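Local coordinates for protein Ras-3 from Cryphonectria parasitica (Cryphonectria parasitica, PDB 4KU4) that belongs to the Ras family of small P-loop proteins and holds guanosine-5'-diphosphate in its ligand pocket, at residues R79-F89 against L107-L118. Numbering follows the deposited sequence.
Sequences REQWIRQNELF and LFEEVIQTKRKL
Lys115 reaches across from helix 107-118 and places its ammonium on the turn that follows helix 79-84, an example of one ammonium joining the last turn of a helix to the loop that leaves it. NZ donates to Asn86 O at 2.8 Å, close to the carbonyl axis, and to Ile83 O at 3.0 Å, tilted from that carbonyl's plane. A bend at chi2 (-57°) followed by an extended end carries NZ there, with CE lying at the edge of the Phe89 ring. Asn86 is itself steadied, its ND2 giving a nearly straight bond to Trp82 O.

At the other end, Arg79 forms a salt bridge with Glu110: NH2, the single nitrogen close to the carboxylate, makes a nearly straight hydrogen bond to OE1 (2.9 Å) and has OE2 at 2.8 Å. OE1 accepts through its syn lone pair and lies near the guanidinium plane; the two planes stand 38° apart. Between these polar ends, Ile83 is a knob among Glu110, Val111, Thr114 and Lys115; its CD1 touches Val111 CG2 at 3.8 Å, and its CG2 meets the Thr114 methyl. Thr114 OG1 turns back to Glu110 O, leaving CG2 for this packing. Val111 CG1 makes a CH-pi contact over one face of Phe89, while Leu118 packs on Arg84.

The helices cross at -62°. In this Ras-family fold the contact joins helices 77-84 and 98-118 to central strand 88-94, which supplies Phe89, and to its parallel neighbour 15-20, which adds Ala18 against Phe89 and Leu20 against Val111.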
loop_
_atom_site.group_PDB
_atom_site.type_symbol
_atom_site.label_atom_id
_atom_site.label_comp_id
_atom_site.label_asym_id
_atom_site.label_seq_id
_atom_site.Cartn_x
_atom_site.Cartn_y
_atom_site.Cartn_z
ATOM N N ARG A 79 -9.397 2.862 11.931
ATOM C CA ARG A 79 -8.102 2.634 11.303
ATOM C C ARG A 79 -7.294 1.630 12.120
ATOM O O ARG A 79 -6.590 0.793 11.565
ATOM C CB ARG A 79 -7.331 3.941 11.132
ATOM C CG ARG A 79 -6.105 3.815 10.261
ATOM C CD ARG A 79 -5.543 5.182 9.929
ATOM N NE ARG A 79 -6.595 6.163 9.674
ATOM C CZ ARG A 79 -6.885 7.176 10.488
ATOM N NH1 ARG A 79 -7.863 8.026 10.187
ATOM N NH2 ARG A 79 -6.198 7.344 11.606
ATOM N N GLU A 80 -7.415 1.704 13.443
ATOM C CA GLU A 80 -6.705 0.783 14.324
ATOM C C GLU A 80 -7.157 -0.671 14.143
ATOM O O GLU A 80 -6.363 -1.595 14.292
ATOM C CB GLU A 80 -6.836 1.204 15.790
ATOM C CG GLU A 80 -5.494 1.372 16.488
ATOM C CD GLU A 80 -5.566 1.077 17.978
ATOM O OE1 GLU A 80 -6.445 1.648 18.655
ATOM O OE2 GLU A 80 -4.741 0.278 18.471
ATOM N N GLN A 81 -8.428 -0.883 13.822
ATOM C CA GLN A 81 -8.888 -2.248 13.564
ATOM C C GLN A 81 -8.283 -2.743 12.252
ATOM O O GLN A 81 -7.799 -3.869 12.170
ATOM C CB GLN A 81 -10.416 -2.324 13.506
ATOM C CG GLN A 81 -10.974 -3.715 13.781
ATOM C CD GLN A 81 -12.332 -3.659 14.472
ATOM O OE1 GLN A 81 -13.287 -3.098 13.936
ATOM N NE2 GLN A 81 -12.420 -4.232 15.669
ATOM N N TRP A 82 -8.299 -1.884 11.242
ATOM C CA TRP A 82 -7.709 -2.221 9.952
ATOM C C TRP A 82 -6.262 -2.690 10.142
ATOM O O TRP A 82 -5.799 -3.631 9.487
ATOM C CB TRP A 82 -7.748 -1.014 9.012
ATOM C CG TRP A 82 -9.124 -0.477 8.663
ATOM C CD1 TRP A 82 -10.307 -1.154 8.688
ATOM C CD2 TRP A 82 -9.429 0.850 8.207
ATOM N NE1 TRP A 82 -11.333 -0.325 8.282
ATOM C CE2 TRP A 82 -10.816 0.907 7.977
ATOM C CE3 TRP A 82 -8.659 1.991 7.966
ATOM C CZ2 TRP A 82 -11.453 2.067 7.525
ATOM C CZ3 TRP A 82 -9.290 3.139 7.516
ATOM C CH2 TRP A 82 -10.673 3.169 7.299
ATOM N N ILE A 83 -5.544 -2.040 11.050
ATOM C CA ILE A 83 -4.135 -2.356 11.272
ATOM C C ILE A 83 -3.921 -3.673 12.023
ATOM O O ILE A 83 -3.021 -4.447 11.693
ATOM C CB ILE A 83 -3.408 -1.185 11.999
ATOM C CG1 ILE A 83 -3.433 0.064 11.110
ATOM C CG2 ILE A 83 -1.981 -1.557 12.349
ATOM C CD1 ILE A 83 -2.994 1.347 11.807
ATOM N N ARG A 84 -4.747 -3.929 13.034
ATOM C CA ARG A 84 -4.638 -5.165 13.797
ATOM C C ARG A 84 -4.889 -6.383 12.917
ATOM O O ARG A 84 -4.261 -7.425 13.100
ATOM C CB ARG A 84 -5.629 -5.165 14.971
ATOM C CG ARG A 84 -5.414 -4.036 15.962
ATOM C CD ARG A 84 -6.503 -4.009 17.036
ATOM N NE ARG A 84 -6.020 -4.483 18.331
ATOM C CZ ARG A 84 -6.610 -5.435 19.044
ATOM N NH1 ARG A 84 -7.711 -6.016 18.589
ATOM N NH2 ARG A 84 -6.105 -5.801 20.213
ATOM N N GLN A 85 -5.786 -6.239 11.946
ATOM C CA GLN A 85 -6.241 -7.389 11.162
ATOM C C GLN A 85 -5.475 -7.606 9.858
ATOM O O GLN A 85 -5.870 -8.432 9.040
ATOM C CB GLN A 85 -7.739 -7.286 10.886
ATOM C CG GLN A 85 -8.575 -7.387 12.153
ATOM C CD GLN A 85 -10.014 -6.936 11.964
ATOM O OE1 GLN A 85 -10.791 -6.908 12.920
ATOM N NE2 GLN A 85 -10.376 -6.578 10.732
ATOM N N ASN A 86 -4.385 -6.871 9.670
ATOM C CA ASN A 86 -3.548 -7.061 8.484
ATOM C C ASN A 86 -2.059 -7.194 8.827
ATOM O O ASN A 86 -1.600 -6.694 9.856
ATOM C CB ASN A 86 -3.783 -5.944 7.462
ATOM C CG ASN A 86 -5.118 -6.066 6.770
ATOM O OD1 ASN A 86 -5.257 -6.786 5.771
ATOM N ND2 ASN A 86 -6.107 -5.356 7.279
ATOM N N GLU A 87 -1.307 -7.870 7.959
ATOM C CA GLU A 87 0.111 -8.147 8.187
ATOM C C GLU A 87 1.015 -7.131 7.482
ATOM O O GLU A 87 2.063 -6.747 8.002
ATOM C CB GLU A 87 0.461 -9.579 7.717
ATOM C CG GLU A 87 1.900 -9.750 7.184
ATOM C CD GLU A 87 2.239 -11.150 6.601
ATOM O OE1 GLU A 87 1.612 -11.595 5.593
ATOM O OE2 GLU A 87 3.180 -11.792 7.132
ATOM N N LEU A 88 0.600 -6.702 6.294
ATOM C CA LEU A 88 1.426 -5.861 5.450
ATOM C C LEU A 88 0.622 -4.639 5.059
ATOM O O LEU A 88 -0.606 -4.686 5.035
ATOM C CB LEU A 88 1.841 -6.620 4.194
ATOM C CG LEU A 88 2.395 -8.027 4.410
ATOM C CD1 LEU A 88 2.466 -8.810 3.097
ATOM C CD2 LEU A 88 3.766 -7.983 5.096
ATOM N N PHE A 89 1.316 -3.556 4.723
ATOM C CA PHE A 89 0.679 -2.271 4.510
ATOM C C PHE A 89 1.177 -1.487 3.312
ATOM O O PHE A 89 2.378 -1.374 3.069
ATOM C CB PHE A 89 0.810 -1.417 5.776
ATOM C CG PHE A 89 0.133 -2.019 6.969
ATOM C CD1 PHE A 89 -1.194 -1.731 7.244
ATOM C CD2 PHE A 89 0.810 -2.907 7.788
ATOM C CE1 PHE A 89 -1.838 -2.295 8.329
ATOM C CE2 PHE A 89 0.174 -3.477 8.883
ATOM C CZ PHE A 89 -1.161 -3.173 9.145
ATOM N N LEU A 107 0.464 8.358 9.098
ATOM C CA LEU A 107 -0.126 7.027 9.055
ATOM C C LEU A 107 0.909 5.948 9.308
ATOM O O LEU A 107 0.639 4.969 9.991
ATOM C CB LEU A 107 -0.821 6.791 7.710
ATOM C CG LEU A 107 -2.067 7.634 7.533
ATOM C CD1 LEU A 107 -2.503 7.687 6.075
ATOM C CD2 LEU A 107 -3.161 7.051 8.428
ATOM N N PHE A 108 2.102 6.119 8.762
ATOM C CA PHE A 108 3.176 5.180 9.061
ATOM C C PHE A 108 3.403 5.075 10.579
ATOM O O PHE A 108 3.524 3.978 11.121
ATOM C CB PHE A 108 4.476 5.588 8.360
ATOM C CG PHE A 108 5.640 4.728 8.725
ATOM C CD1 PHE A 108 5.912 3.567 8.014
ATOM C CD2 PHE A 108 6.451 5.060 9.794
ATOM C CE1 PHE A 108 6.977 2.761 8.360
ATOM C CE2 PHE A 108 7.521 4.266 10.144
ATOM C CZ PHE A 108 7.780 3.103 9.424
ATOM N N GLU A 109 3.446 6.211 11.267
ATOM C CA GLU A 109 3.656 6.177 12.717
ATOM C C GLU A 109 2.509 5.473 13.434
ATOM O O GLU A 109 2.760 4.725 14.372
ATOM C CB GLU A 109 3.878 7.578 13.307
ATOM C CG GLU A 109 4.981 7.646 14.355
ATOM C CD GLU A 109 4.442 7.498 15.757
ATOM O OE1 GLU A 109 5.245 7.567 16.712
ATOM O OE2 GLU A 109 3.214 7.322 15.907
ATOM N N GLU A 110 1.266 5.703 12.999
ATOM C CA GLU A 110 0.130 4.962 13.538
ATOM C C GLU A 110 0.340 3.463 13.378
ATOM O O GLU A 110 0.095 2.686 14.301
ATOM C CB GLU A 110 -1.192 5.357 12.857
ATOM C CG GLU A 110 -1.811 6.678 13.292
ATOM C CD GLU A 110 -3.216 6.851 12.729
ATOM O OE1 GLU A 110 -3.801 5.839 12.290
ATOM O OE2 GLU A 110 -3.738 7.986 12.724
ATOM N N VAL A 111 0.779 3.042 12.197
ATOM C CA VAL A 111 0.983 1.610 11.967
ATOM C C VAL A 111 2.014 1.012 12.927
ATOM O O VAL A 111 1.744 0.016 13.606
ATOM C CB VAL A 111 1.352 1.307 10.495
ATOM C CG1 VAL A 111 1.867 -0.123 10.350
ATOM C CG2 VAL A 111 0.139 1.539 9.605
ATOM N N ILE A 112 3.192 1.628 12.985
ATOM C CA ILE A 112 4.250 1.160 13.877
ATOM C C ILE A 112 3.814 1.113 15.348
ATOM O O ILE A 112 4.022 0.105 16.023
ATOM C CB ILE A 112 5.516 2.017 13.734
ATOM C CG1 ILE A 112 6.215 1.680 12.420
ATOM C CG2 ILE A 112 6.457 1.776 14.905
ATOM C CD1 ILE A 112 6.727 0.275 12.363
ATOM N N GLN A 113 3.208 2.194 15.831
ATOM C CA GLN A 113 2.779 2.273 17.225
ATOM C C GLN A 113 1.728 1.217 17.554
ATOM O O GLN A 113 1.776 0.589 18.612
ATOM C CB GLN A 113 2.243 3.670 17.557
ATOM C CG GLN A 113 3.278 4.785 17.436
ATOM C CD GLN A 113 4.467 4.595 18.361
ATOM O OE1 GLN A 113 4.438 3.755 19.265
ATOM N NE2 GLN A 113 5.526 5.375 18.138
ATOM N N THR A 114 0.774 1.034 16.649
ATOM C CA THR A 114 -0.261 0.027 16.832
ATOM C C THR A 114 0.337 -1.380 16.834
ATOM O O THR A 114 0.037 -2.180 17.715
ATOM C CB THR A 114 -1.367 0.143 15.762
ATOM O OG1 THR A 114 -1.947 1.454 15.814
ATOM C CG2 THR A 114 -2.454 -0.898 16.001
ATOM N N LYS A 115 1.199 -1.669 15.863
ATOM C CA LYS A 115 1.883 -2.965 15.810
ATOM C C LYS A 115 2.801 -3.198 17.011
ATOM O O LYS A 115 2.998 -4.334 17.435
ATOM C CB LYS A 115 2.664 -3.121 14.500
ATOM C CG LYS A 115 1.787 -3.431 13.306
ATOM C CD LYS A 115 0.962 -4.690 13.539
ATOM C CE LYS A 115 0.171 -5.081 12.287
ATOM N NZ LYS A 115 -0.726 -6.255 12.506
ATOM N N ARG A 116 3.359 -2.122 17.555
ATOM C CA ARG A 116 4.181 -2.207 18.756
ATOM C C ARG A 116 3.328 -2.626 19.951
ATOM O O ARG A 116 3.764 -3.416 20.792
ATOM C CB ARG A 116 4.864 -0.865 19.030
ATOM C CG ARG A 116 5.861 -0.455 17.960
ATOM C CD ARG A 116 6.723 0.704 18.440
ATOM N NE ARG A 116 8.152 0.429 18.312
ATOM C CZ ARG A 116 9.056 1.332 17.944
ATOM N NH1 ARG A 116 10.339 0.995 17.847
ATOM N NH2 ARG A 116 8.678 2.576 17.678
ATOM N N LYS A 117 2.102 -2.109 20.011
ATOM C CA LYS A 117 1.175 -2.451 21.089
ATOM C C LYS A 117 0.950 -3.953 21.137
ATOM O O LYS A 117 1.029 -4.571 22.196
ATOM C CB LYS A 117 -0.190 -1.781 20.892
ATOM N N LEU A 118 0.643 -4.530 19.980
ATOM C CA LEU A 118 0.304 -5.945 19.884
ATOM C C LEU A 118 1.496 -6.861 20.145
ATOM O O LEU A 118 1.357 -7.892 20.799
ATOM C CB LEU A 118 -0.309 -6.250 18.513
ATOM C CG LEU A 118 -1.698 -5.653 18.275
ATOM C CD1 LEU A 118 -2.158 -5.871 16.835
ATOM C CD2 LEU A 118 -2.695 -6.245 19.261
#